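Local coordinates for aldehyde dehydrogenase family protein (Pseudomonas syringae pv. tomato, PDB 6X9L) that oxidises long-chain aliphatic aldehydes, probably to the corresponding acids with NAD as hydride acceptor, and is captured here with NAD and octanal bound, at residues V280-R285 / S292-M297; V276-M281 / L445-W450; M385-E390 / V396-A401; T156-P161 / E391-V396. The protein carries 1 engineered substitution. All blocks are in the same frame, centred on the assembly; numbering follows the deposited sequence.

Contact 1 (V280-R285 / S292-M297); sequences VMAAFR and SAPTRM. With OYA (octanal), chain C.
Val280, whose backbone N touches the terminal methyl CE of Met297 at 3.8 Å, closes a helical turn with its own carbonyl: Val280 O accepts Phe284 N at 3.0 Å. That bond belongs to the helix itself; across to 292-297, methyl groups and the proline ring meet one another and backbone carbonyls. Small side chains let the two backbones come close. Ala282 CB rests on Pro294 CG at 3.6 Å, and Ala283 CB lies 3.4 Å from Pro294 O. Ala293 CB in turn lies 3.7 Å from Ala283 O. The pyrrolidine ring restrains phi of Pro294 (here -78°), which suits the centre of an inverse gamma turn, spanned by a weak bond from Thr295 N to Ala293 O. Farther on, Met297 CG is anti to the backbone N (chi1 -171°) and the chain bends only at its last torsion, which brings CE against the backbone N of Val280. At the other end Arg285 and Ser292 border octanal; Ser292 OG is 3.2 Å from its C10, and the aldehyde is hydrogen-bonded to N of the engineered Ala291. Helix 272-284 thus turns back into strand 296-300, the second half of a beta-alpha-beta crossover whose connecting loop forms part of the aldehyde pocket.

Contact 2 (V276-M281 / L445-W450); sequences VPPGVM and LNYPSW
The phenol ring of Tyr447 lies with one face against Pro278, whose CB stands 3.6 Å above the ring plane and offset toward the rim, while Gly279 N approaches the ring obliquely near the hydroxyl end. The proline contact is a true CH-pi interaction: CB is 3.7 Å from the ring centroid and 16° off its normal, with Tyr447 CE2 the closest ring atom. Proline suits the spot, since its ring carbons offer a compact apolar surface and are pinned to the backbone. Two prolines in succession, Pro277 and Pro278, lack the N-H that would bond to the preceding turn, and the helix is kinked there. Next to them Gly279, having no side chain, allows the hydroxyl end of the ring to lie against its backbone. Tyr447 OH is bonded to Asn264 ND2 and, weakly, to Ala275 O, with Gly279 N merely close by. Tyr447 CG is anti to its own carbonyl carbon (chi1 -55°), which directs the ring from the loop to the helix, and His422 and Gln424 of the neighbouring strand also touch it. This is side-chain packing between helix 272-284 and the loop that follows strand 442-445, an outermost strand of the catalytic-domain sheet within this chain; the same loop runs on to Trp450 in the octanal pocket.

Contact 3 (M385-E390 / V396-A401); sequences MRIARE and VLCLIA
A beta-alpha-beta unit made of strand 376-379, the short helix 386-389 and strand 396-402 sets Ile387 against Cys398, with Ala388 more loosely beside it. The two outer strands are parallel neighbours in the sheet, and the helix lies in the connection between them. On the strand side the contact is carried by Cys398. Its SG is anti to the carbonyl carbon (chi1 -73°) and ends 3.5 Å from Ile387 O and 3.9 Å from Ile387 CD1, so one sulfur meets both the carbonyl and the side chain of the same residue. Ile387 holds CG1 between its backbone N and carbonyl carbon (chi1 56°), and the extended ethyl arm then passes alongside the sulfur. The branches of isoleucine present apolar surface to several neighbours at once, Cys398, Phe378 and Ala354, and Ala388 beside it is small enough to let the helix lie close to the strand. Ile387 O has its hydrogen-bonding partner in Lys261 NZ, and the sulfur is only in contact with it. At the start of the helix the carboxylate of Glu352 accepts the N-H groups of Arg386 and Ile387, as suits a negative charge beside a helix N terminus. On the outer side Arg386 and Glu390, four residues apart, form a side-on salt bridge: Arg386 NE reaches Glu390 OE2 at 2.7 Å, 27° out of the carboxylate plane, and Arg386 NH2 reaches the syn lone pair of Glu390 OE1 at 2.9 Å.

Contact 4 (T156-P161 / E391-V396); sequences TPWNWP and EIFGPV. With NAD (nicotinamide-adenine-dinucleotide), chain D; OYA (octanal), chain C.
Trp158 and Phe393 meet in the cofactor cleft of the aldehyde dehydrogenase fold, where two loops far apart in sequence close round the nicotinamide half of NAD. The aromatic pair is an offset edge-to-face arrangement: the edge of Phe393 is turned to the face of the Trp158 six-membered ring, with centroids 5.6 Å apart and planes at 77°. An amide–ring contact follows at Asn159, whose side chain crosses that of Phe393 at about a right angle, the amide and ring planes being 49° apart, with ND2 3.6 Å from Phe393 CZ. That nitrogen has its polar partner in Gln289 O, which fixes the amide beside the nicotinamide ring and the aldehyde. In the same loop Trp160 lays one ring face against C11 of octanal, a broad flat surface suited to an alkyl chain. Phe393 also lies against the nicotinamide ribose, a contact doubtful in detail. Hydrogen bonds hold the cofactor, that of Trp158 NE1 to phosphate O2N only weakly; Thr156 O accepts the adenosine ribose O3B. The extended side chain of Glu391 receives both hydroxyls of the nicotinamide ribose, O3D at its OE1 at 2.9 Å and O2D at its OE2 at 2.8 Å.

Overall arrangement
From the N terminus, the chain first lays down 156-161, which waits until 391-396 to close contact 4, a span that joins the two sides of the cofactor cleft. Helix 272-284 then opens two contacts from shared residues. Contact 1 closes almost at once at 292-297 and falls within contact 4; contact 2 stays open until 445-450 and so crosses contact 4. Contact 3, a short local closure following contact 1 in series, lies within contact 2 and crosses contact 4, with which it shares Val396. Contacts 1 and 3 meet through backbone pairing of the neighbouring strands 296-300 and 396-402, so one sheet connects both crossover units.

Contact 1 (V280-R285 / S292-M297)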
# COMPACT_ATOMS: atom_id res chain seq x y z
N VAL A 280 -24.12 -4.75 23.29
CA VAL A 280 -25.16 -3.86 22.77
C VAL A 280 -24.70 -2.41 22.87
O VAL A 280 -24.80 -1.64 21.91
CB VAL A 280 -26.48 -4.07 23.53
CG1 VAL A 280 -27.50 -3.06 23.09
CG2 VAL A 280 -27.00 -5.50 23.35
N MET A 281 -24.20 -2.02 24.05
CA MET A 281 -23.64 -0.69 24.20
C MET A 281 -22.51 -0.45 23.20
O MET A 281 -22.43 0.62 22.59
CB MET A 281 -23.16 -0.49 25.64
CG MET A 281 -24.29 -0.48 26.66
SD MET A 281 -25.52 0.81 26.33
CE MET A 281 -26.59 0.05 25.12
N ALA A 282 -21.64 -1.43 23.00
CA ALA A 282 -20.59 -1.28 22.00
C ALA A 282 -21.18 -1.12 20.60
O ALA A 282 -20.72 -0.28 19.82
CB ALA A 282 -19.64 -2.48 22.04
N ALA A 283 -22.17 -1.92 20.24
CA ALA A 283 -22.73 -1.81 18.91
C ALA A 283 -23.32 -0.42 18.67
O ALA A 283 -23.19 0.13 17.58
CB ALA A 283 -23.79 -2.90 18.68
N PHE A 284 -23.94 0.17 19.70
CA PHE A 284 -24.69 1.42 19.56
C PHE A 284 -23.89 2.66 19.99
O PHE A 284 -24.46 3.75 20.03
CB PHE A 284 -25.99 1.37 20.38
CG PHE A 284 -27.00 0.33 19.90
CD1 PHE A 284 -26.87 -0.29 18.66
CD2 PHE A 284 -28.10 0.00 20.68
CE1 PHE A 284 -27.80 -1.24 18.22
CE2 PHE A 284 -29.02 -0.95 20.25
CZ PHE A 284 -28.88 -1.56 19.01
N ARG A 285 -22.60 2.52 20.30
CA ARG A 285 -21.78 3.69 20.60
C ARG A 285 -21.78 4.66 19.42
O ARG A 285 -21.69 4.26 18.26
CB ARG A 285 -20.36 3.26 20.95
CG ARG A 285 -19.40 4.41 21.29
CD ARG A 285 -18.58 4.17 22.59
NE ARG A 285 -17.70 3.00 22.53
CZ ARG A 285 -17.87 1.88 23.23
NH1 ARG A 285 -18.90 1.76 24.08
NH2 ARG A 285 -17.02 0.88 23.10
N SER A 292 -16.07 0.30 13.06
CA SER A 292 -15.61 -0.88 13.77
C SER A 292 -16.64 -1.40 14.77
O SER A 292 -16.35 -2.38 15.47
CB SER A 292 -14.29 -0.57 14.48
OG SER A 292 -14.41 0.59 15.27
N ALA A 293 -17.81 -0.79 14.84
CA ALA A 293 -18.80 -1.21 15.83
C ALA A 293 -19.17 -2.68 15.65
O ALA A 293 -19.38 -3.14 14.51
CB ALA A 293 -20.04 -0.32 15.74
N PRO A 294 -19.25 -3.45 16.73
CA PRO A 294 -19.65 -4.88 16.71
C PRO A 294 -21.15 -5.12 16.56
O PRO A 294 -21.88 -5.45 17.49
CB PRO A 294 -19.13 -5.39 18.06
CG PRO A 294 -19.16 -4.18 18.96
CD PRO A 294 -18.88 -2.99 18.08
N THR A 295 -21.62 -5.01 15.32
CA THR A 295 -23.03 -5.01 14.96
C THR A 295 -23.58 -6.39 14.57
O THR A 295 -24.77 -6.49 14.25
CB THR A 295 -23.26 -4.04 13.82
OG1 THR A 295 -22.27 -4.29 12.82
CG2 THR A 295 -23.13 -2.62 14.30
N ARG A 296 -22.75 -7.43 14.55
CA ARG A 296 -23.20 -8.81 14.42
C ARG A 296 -22.78 -9.55 15.68
O ARG A 296 -21.59 -9.84 15.86
CB ARG A 296 -22.61 -9.49 13.18
CG ARG A 296 -23.15 -8.99 11.85
CD ARG A 296 -22.06 -8.97 10.80
NE ARG A 296 -21.69 -10.32 10.38
CZ ARG A 296 -20.46 -10.82 10.42
NH1 ARG A 296 -19.45 -10.09 10.86
NH2 ARG A 296 -20.25 -12.05 10.01
N MET A 297 -23.74 -9.85 16.56
CA MET A 297 -23.48 -10.55 17.81
C MET A 297 -23.78 -12.03 17.60
O MET A 297 -24.92 -12.41 17.30
CB MET A 297 -24.32 -9.98 18.95
CG MET A 297 -23.94 -10.52 20.31
SD MET A 297 -24.97 -9.91 21.65
CE MET A 297 -24.08 -8.41 22.10
C14 OYA C . -13.83 3.31 21.93
C5 OYA C . -14.12 3.52 20.45
C6 OYA C . -13.11 4.49 19.88
C11 OYA C . -13.64 5.07 18.59
C7 OYA C . -13.37 4.13 17.42
C8 OYA C . -13.84 4.85 16.16
C9 OYA C . -13.28 4.22 14.89
C10 OYA C . -14.37 3.58 14.06
OAB OYA C . -14.99 4.26 13.26

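Contact 2 (V276-M281 / L445-W450)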
# COMPACT_ATOMS: atom_id res chain seq x y z
N VAL A 276 -23.80 -9.59 27.33
CA VAL A 276 -24.70 -9.09 26.26
C VAL A 276 -24.88 -7.57 26.35
O VAL A 276 -24.85 -6.93 25.33
CB VAL A 276 -26.04 -9.83 26.24
CG1 VAL A 276 -27.01 -9.17 25.30
CG2 VAL A 276 -25.86 -11.28 25.87
N PRO A 277 -25.07 -6.97 27.53
CA PRO A 277 -25.26 -5.55 27.61
C PRO A 277 -24.07 -4.73 27.09
O PRO A 277 -24.29 -3.83 26.38
CB PRO A 277 -25.44 -5.32 29.11
CG PRO A 277 -26.00 -6.60 29.58
CD PRO A 277 -25.25 -7.63 28.79
N PRO A 278 -22.82 -5.05 27.43
CA PRO A 278 -21.68 -4.30 26.93
C PRO A 278 -21.59 -4.41 25.41
O PRO A 278 -21.21 -3.49 24.82
CB PRO A 278 -20.49 -4.92 27.66
CG PRO A 278 -21.12 -5.47 28.88
CD PRO A 278 -22.42 -6.04 28.38
N GLY A 279 -21.87 -5.59 24.85
CA GLY A 279 -21.88 -5.71 23.41
C GLY A 279 -22.90 -4.81 22.74
O GLY A 279 -22.59 -4.16 21.73
N VAL A 280 -24.12 -4.75 23.29
CA VAL A 280 -25.16 -3.86 22.77
C VAL A 280 -24.70 -2.41 22.87
O VAL A 280 -24.80 -1.64 21.91
CB VAL A 280 -26.48 -4.07 23.53
CG1 VAL A 280 -27.50 -3.06 23.09
CG2 VAL A 280 -27.00 -5.50 23.35
N MET A 281 -24.20 -2.02 24.05
CA MET A 281 -23.64 -0.69 24.20
C MET A 281 -22.51 -0.45 23.20
O MET A 281 -22.43 0.62 22.59
CB MET A 281 -23.16 -0.49 25.64
CG MET A 281 -24.29 -0.48 26.66
SD MET A 281 -25.52 0.81 26.33
CE MET A 281 -26.59 0.05 25.12
N LEU A 445 -10.88 -8.66 23.34
CA LEU A 445 -11.26 -9.74 24.25
C LEU A 445 -11.90 -9.18 25.51
O LEU A 445 -11.28 -8.38 26.22
CB LEU A 445 -10.02 -10.55 24.61
CG LEU A 445 -9.20 -11.01 23.42
CD1 LEU A 445 -8.04 -11.83 23.93
CD2 LEU A 445 -10.07 -11.83 22.48
N ASN A 446 -13.13 -9.62 25.79
CA ASN A 446 -13.83 -9.25 27.02
C ASN A 446 -13.76 -7.74 27.27
O ASN A 446 -13.46 -7.27 28.37
CB ASN A 446 -13.27 -10.03 28.21
CG ASN A 446 -13.37 -11.53 28.02
OD1 ASN A 446 -14.41 -12.05 27.62
ND2 ASN A 446 -12.28 -12.24 28.29
N TYR A 447 -14.01 -6.97 26.21
CA TYR A 447 -14.20 -5.53 26.26
C TYR A 447 -13.03 -4.80 26.90
O TYR A 447 -13.20 -4.03 27.85
CB TYR A 447 -15.51 -5.21 26.98
CG TYR A 447 -16.68 -5.93 26.35
CD1 TYR A 447 -17.10 -5.64 25.07
CD2 TYR A 447 -17.35 -6.94 27.04
CE1 TYR A 447 -18.16 -6.32 24.47
CE2 TYR A 447 -18.42 -7.62 26.46
CZ TYR A 447 -18.81 -7.31 25.18
OH TYR A 447 -19.87 -8.00 24.61
N PRO A 448 -11.83 -4.97 26.34
CA PRO A 448 -10.68 -4.18 26.80
C PRO A 448 -10.92 -2.70 26.54
O PRO A 448 -11.80 -2.30 25.77
CB PRO A 448 -9.53 -4.71 25.94
CG PRO A 448 -10.21 -5.08 24.66
CD PRO A 448 -11.57 -5.63 25.05
N SER A 449 -10.12 -1.88 27.20
CA SER A 449 -10.19 -0.44 26.97
C SER A 449 -9.34 -0.07 25.77
O SER A 449 -8.41 -0.80 25.39
CB SER A 449 -9.73 0.33 28.20
OG SER A 449 -8.53 -0.19 28.69
N TRP A 450 -9.67 1.07 25.19
CA TRP A 450 -9.06 1.50 23.94
C TRP A 450 -7.55 1.64 24.09
O TRP A 450 -7.04 2.04 25.14
CB TRP A 450 -9.74 2.81 23.54
CG TRP A 450 -9.27 3.42 22.29
CD1 TRP A 450 -9.58 3.04 21.01
CD2 TRP A 450 -8.44 4.58 22.18
NE1 TRP A 450 -8.96 3.88 20.11
CE2 TRP A 450 -8.26 4.84 20.80
CE3 TRP A 450 -7.83 5.42 23.10
CZ2 TRP A 450 -7.48 5.91 20.34
CZ3 TRP A 450 -7.06 6.47 22.65
CH2 TRP A 450 -6.89 6.71 21.28

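Contact 3 (M385-E390 / V396-A401)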
# COMPACT_ATOMS: atom_id res chain seq x y z
N MET A 385 -28.77 -12.39 4.96
CA MET A 385 -29.66 -11.24 4.90
C MET A 385 -28.89 -9.96 4.58
O MET A 385 -27.70 -9.83 4.88
CB MET A 385 -30.43 -11.10 6.21
CG MET A 385 -31.32 -12.26 6.51
SD MET A 385 -32.38 -11.96 7.93
CE MET A 385 -33.46 -13.39 7.86
N ARG A 386 -29.60 -9.01 3.96
CA ARG A 386 -29.01 -7.70 3.68
C ARG A 386 -28.50 -7.04 4.96
O ARG A 386 -27.37 -6.53 4.99
CB ARG A 386 -30.04 -6.79 3.00
CG ARG A 386 -30.15 -6.97 1.50
CD ARG A 386 -30.82 -5.78 0.85
NE ARG A 386 -30.05 -4.56 1.04
CZ ARG A 386 -30.57 -3.34 1.02
NH1 ARG A 386 -31.87 -3.19 0.82
NH2 ARG A 386 -29.81 -2.26 1.21
N ILE A 387 -29.31 -7.03 6.01
CA ILE A 387 -28.88 -6.40 7.25
C ILE A 387 -27.67 -7.09 7.88
O ILE A 387 -27.00 -6.50 8.73
CB ILE A 387 -30.05 -6.33 8.24
CG1 ILE A 387 -30.63 -7.72 8.49
CG2 ILE A 387 -31.13 -5.39 7.74
CD1 ILE A 387 -31.56 -7.76 9.67
N ALA A 388 -27.35 -8.33 7.48
CA ALA A 388 -26.17 -9.01 8.00
C ALA A 388 -24.93 -8.75 7.16
O ALA A 388 -23.82 -8.74 7.70
CB ALA A 388 -26.41 -10.52 8.09
N ARG A 389 -25.09 -8.54 5.85
CA ARG A 389 -23.95 -8.36 4.97
C ARG A 389 -23.51 -6.91 4.83
O ARG A 389 -22.33 -6.66 4.58
CB ARG A 389 -24.27 -8.89 3.57
CG ARG A 389 -24.24 -10.39 3.44
CD ARG A 389 -24.90 -10.86 2.16
NE ARG A 389 -24.50 -12.23 1.86
CZ ARG A 389 -24.84 -12.88 0.75
NH1 ARG A 389 -25.59 -12.26 -0.16
NH2 ARG A 389 -24.43 -14.13 0.55
N GLU A 390 -24.42 -5.96 4.98
CA GLU A 390 -24.17 -4.56 4.64
C GLU A 390 -24.02 -3.71 5.90
O GLU A 390 -24.79 -3.83 6.86
CB GLU A 390 -25.30 -4.00 3.79
CG GLU A 390 -25.46 -4.66 2.43
CD GLU A 390 -26.73 -4.20 1.74
OE1 GLU A 390 -27.09 -3.02 1.90
OE2 GLU A 390 -27.39 -5.02 1.06
N VAL A 396 -28.28 -0.49 14.85
CA VAL A 396 -28.98 -1.67 14.38
C VAL A 396 -28.07 -2.85 14.66
O VAL A 396 -26.99 -2.97 14.06
CB VAL A 396 -29.32 -1.59 12.88
CG1 VAL A 396 -30.00 -2.88 12.42
CG2 VAL A 396 -30.19 -0.37 12.60
N LEU A 397 -28.49 -3.72 15.56
CA LEU A 397 -27.68 -4.86 15.98
C LEU A 397 -28.35 -6.14 15.50
O LEU A 397 -29.57 -6.30 15.68
CB LEU A 397 -27.51 -4.87 17.50
CG LEU A 397 -26.92 -6.14 18.14
CD1 LEU A 397 -25.53 -6.41 17.60
CD2 LEU A 397 -26.90 -6.04 19.64
N CYS A 398 -27.57 -7.02 14.89
CA CYS A 398 -28.03 -8.33 14.44
C CYS A 398 -27.59 -9.41 15.42
O CYS A 398 -26.44 -9.41 15.88
CB CYS A 398 -27.50 -8.67 13.05
SG CYS A 398 -28.29 -7.74 11.73
N LEU A 399 -28.51 -10.31 15.73
CA LEU A 399 -28.25 -11.49 16.55
C LEU A 399 -28.23 -12.71 15.64
O LEU A 399 -29.19 -12.94 14.89
CB LEU A 399 -29.34 -11.65 17.61
CG LEU A 399 -29.13 -11.06 19.00
CD1 LEU A 399 -28.08 -9.97 19.03
CD2 LEU A 399 -30.46 -10.54 19.53
N ILE A 400 -27.14 -13.48 15.69
CA ILE A 400 -26.96 -14.66 14.85
C ILE A 400 -26.60 -15.86 15.72
O ILE A 400 -25.75 -15.76 16.61
CB ILE A 400 -25.86 -14.44 13.79
CG1 ILE A 400 -26.21 -13.25 12.89
CG2 ILE A 400 -25.61 -15.73 12.99
CD1 ILE A 400 -25.02 -12.73 12.12
N ALA A 401 -27.23 -17.00 15.45
CA ALA A 401 -27.04 -18.21 16.24
C ALA A 401 -26.02 -19.12 15.60
O ALA A 401 -25.84 -19.13 14.37
CB ALA A 401 -28.36 -18.97 16.41

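Contact 4 (T156-P161 / E391-V396)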
# COMPACT_ATOMS: atom_id res chain seq x y z
N THR A 156 -11.39 12.92 5.39
CA THR A 156 -11.94 12.38 6.62
C THR A 156 -13.46 12.41 6.64
O THR A 156 -14.10 13.21 5.94
CB THR A 156 -11.37 13.13 7.83
OG1 THR A 156 -11.47 14.54 7.61
CG2 THR A 156 -9.91 12.75 8.05
N PRO A 157 -14.09 11.52 7.46
CA PRO A 157 -15.55 11.44 7.52
C PRO A 157 -16.11 12.29 8.65
O PRO A 157 -15.37 13.02 9.31
CB PRO A 157 -15.77 9.95 7.79
CG PRO A 157 -14.62 9.65 8.77
CD PRO A 157 -13.45 10.53 8.34
N TRP A 158 -17.42 12.18 8.92
CA TRP A 158 -18.06 13.07 9.88
C TRP A 158 -18.37 12.45 11.23
O TRP A 158 -18.81 13.17 12.14
CB TRP A 158 -19.36 13.61 9.28
CG TRP A 158 -20.21 12.52 8.68
CD1 TRP A 158 -20.42 12.28 7.35
CD2 TRP A 158 -20.98 11.54 9.39
NE1 TRP A 158 -21.26 11.22 7.20
CE2 TRP A 158 -21.62 10.75 8.44
CE3 TRP A 158 -21.20 11.27 10.75
CZ2 TRP A 158 -22.46 9.68 8.79
CZ3 TRP A 158 -22.03 10.21 11.09
CH2 TRP A 158 -22.65 9.43 10.13
N ASN A 159 -18.16 11.13 11.40
CA ASN A 159 -18.70 10.42 12.56
C ASN A 159 -17.82 10.57 13.80
O ASN A 159 -18.32 10.62 14.93
CB ASN A 159 -18.88 8.94 12.23
CG ASN A 159 -17.56 8.25 12.01
OD1 ASN A 159 -16.68 8.79 11.32
ND2 ASN A 159 -17.40 7.08 12.61
N TRP A 160 -16.50 10.63 13.60
CA TRP A 160 -15.54 10.96 14.65
C TRP A 160 -14.63 12.07 14.11
O TRP A 160 -13.43 11.85 13.90
CB TRP A 160 -14.74 9.74 15.07
CG TRP A 160 -15.51 8.74 15.84
CD1 TRP A 160 -16.31 7.75 15.36
CD2 TRP A 160 -15.53 8.62 17.27
NE1 TRP A 160 -16.84 7.02 16.40
CE2 TRP A 160 -16.37 7.53 17.58
CE3 TRP A 160 -14.90 9.31 18.31
CZ2 TRP A 160 -16.61 7.13 18.90
CZ3 TRP A 160 -15.14 8.91 19.62
CH2 TRP A 160 -15.99 7.82 19.90
N PRO A 161 -15.17 13.28 13.92
CA PRO A 161 -14.50 14.24 13.01
C PRO A 161 -13.12 14.69 13.48
O PRO A 161 -12.15 14.58 12.71
CB PRO A 161 -15.51 15.40 12.92
CG PRO A 161 -16.40 15.25 14.12
CD PRO A 161 -16.43 13.80 14.49
N GLU A 391 -23.02 -2.84 5.88
CA GLU A 391 -22.84 -1.89 6.96
C GLU A 391 -24.02 -0.93 6.97
O GLU A 391 -24.44 -0.44 5.91
CB GLU A 391 -21.53 -1.14 6.78
CG GLU A 391 -21.25 -0.11 7.86
CD GLU A 391 -19.90 0.56 7.66
OE1 GLU A 391 -19.55 0.86 6.49
OE2 GLU A 391 -19.20 0.77 8.66
N ILE A 392 -24.58 -0.69 8.15
CA ILE A 392 -25.76 0.14 8.28
C ILE A 392 -25.43 1.54 8.78
O ILE A 392 -26.07 2.52 8.39
CB ILE A 392 -26.79 -0.54 9.20
CG1 ILE A 392 -27.25 -1.86 8.58
CG2 ILE A 392 -27.95 0.39 9.46
CD1 ILE A 392 -27.92 -2.79 9.57
N PHE A 393 -24.42 1.64 9.64
CA PHE A 393 -23.97 2.92 10.17
C PHE A 393 -25.07 3.64 10.93
O PHE A 393 -25.24 4.85 10.83
CB PHE A 393 -23.38 3.80 9.07
CG PHE A 393 -22.06 4.39 9.44
CD1 PHE A 393 -20.99 3.57 9.76
CD2 PHE A 393 -21.91 5.78 9.54
CE1 PHE A 393 -19.75 4.12 10.15
CE2 PHE A 393 -20.70 6.34 9.91
CZ PHE A 393 -19.61 5.51 10.22
N GLY A 394 -25.82 2.88 11.71
CA GLY A 394 -26.82 3.39 12.62
C GLY A 394 -27.00 2.36 13.71
O GLY A 394 -26.32 1.33 13.72
N PRO A 395 -27.91 2.60 14.65
CA PRO A 395 -27.99 1.70 15.83
C PRO A 395 -28.86 0.47 15.58
O PRO A 395 -30.02 0.34 16.02
CB PRO A 395 -28.59 2.61 16.90
CG PRO A 395 -29.50 3.54 16.10
CD PRO A 395 -28.80 3.78 14.78
N VAL A 396 -28.28 -0.49 14.85
CA VAL A 396 -28.98 -1.67 14.38
C VAL A 396 -28.07 -2.85 14.66
O VAL A 396 -26.99 -2.97 14.06
CB VAL A 396 -29.32 -1.59 12.88
CG1 VAL A 396 -30.00 -2.88 12.42
CG2 VAL A 396 -30.19 -0.37 12.60
PA NAD D . -17.95 8.86 2.54
O1A NAD D . -17.23 7.71 1.94
O2A NAD D . -19.25 9.15 1.89
O5B NAD D . -17.02 10.19 2.56
C5B NAD D . -15.76 10.19 3.20
C4B NAD D . -14.92 11.39 2.72
O4B NAD D . -14.70 11.25 1.33
C3B NAD D . -15.63 12.73 2.88
O3B NAD D . -14.64 13.70 3.21
C2B NAD D . -16.20 13.02 1.51
O2B NAD D . -16.31 14.40 1.23
C1B NAD D . -15.13 12.42 0.64
N9A NAD D . -15.59 11.96 -0.66
C8A NAD D . -16.85 11.51 -1.02
N7A NAD D . -16.77 11.12 -2.32
C5A NAD D . -15.51 11.32 -2.77
C6A NAD D . -14.89 11.10 -3.99
N6A NAD D . -15.54 10.45 -4.95
N1A NAD D . -13.55 11.39 -4.12
C2A NAD D . -12.83 11.90 -3.07
N3A NAD D . -13.44 12.12 -1.85
C4A NAD D . -14.76 11.83 -1.72
O3 NAD D . -18.04 8.60 4.13
PN NAD D . -19.34 8.35 5.04
O1N NAD D . -20.01 7.10 4.60
O2N NAD D . -20.12 9.60 5.14
O5D NAD D . -18.46 8.08 6.39
C5D NAD D . -18.73 6.95 7.18
C4D NAD D . -17.93 5.77 6.63
O4D NAD D . -16.57 5.89 7.01
C3D NAD D . -18.43 4.46 7.23
O3D NAD D . -18.31 3.45 6.26
C2D NAD D . -17.41 4.19 8.30
O2D NAD D . -17.33 2.83 8.64
C1D NAD D . -16.14 4.71 7.64
N1N NAD D . -15.13 4.90 8.70
C2N NAD D . -14.02 4.09 8.72
C3N NAD D . -13.09 4.23 9.74
C7N NAD D . -11.87 3.36 9.82
O7N NAD D . -10.85 3.78 10.69
N7N NAD D . -11.76 2.23 9.11
C4N NAD D . -13.28 5.17 10.74
C5N NAD D . -14.41 5.98 10.71
C6N NAD D . -15.34 5.82 9.68
C14 OYA C . -13.83 3.31 21.93
C5 OYA C . -14.12 3.52 20.45
C6 OYA C . -13.11 4.49 19.88
C11 OYA C . -13.64 5.07 18.59
C7 OYA C . -13.37 4.13 17.42
C8 OYA C . -13.84 4.85 16.16
C9 OYA C . -13.28 4.22 14.89
C10 OYA C . -14.37 3.58 14.06
OAB OYA C . -14.99 4.26 13.26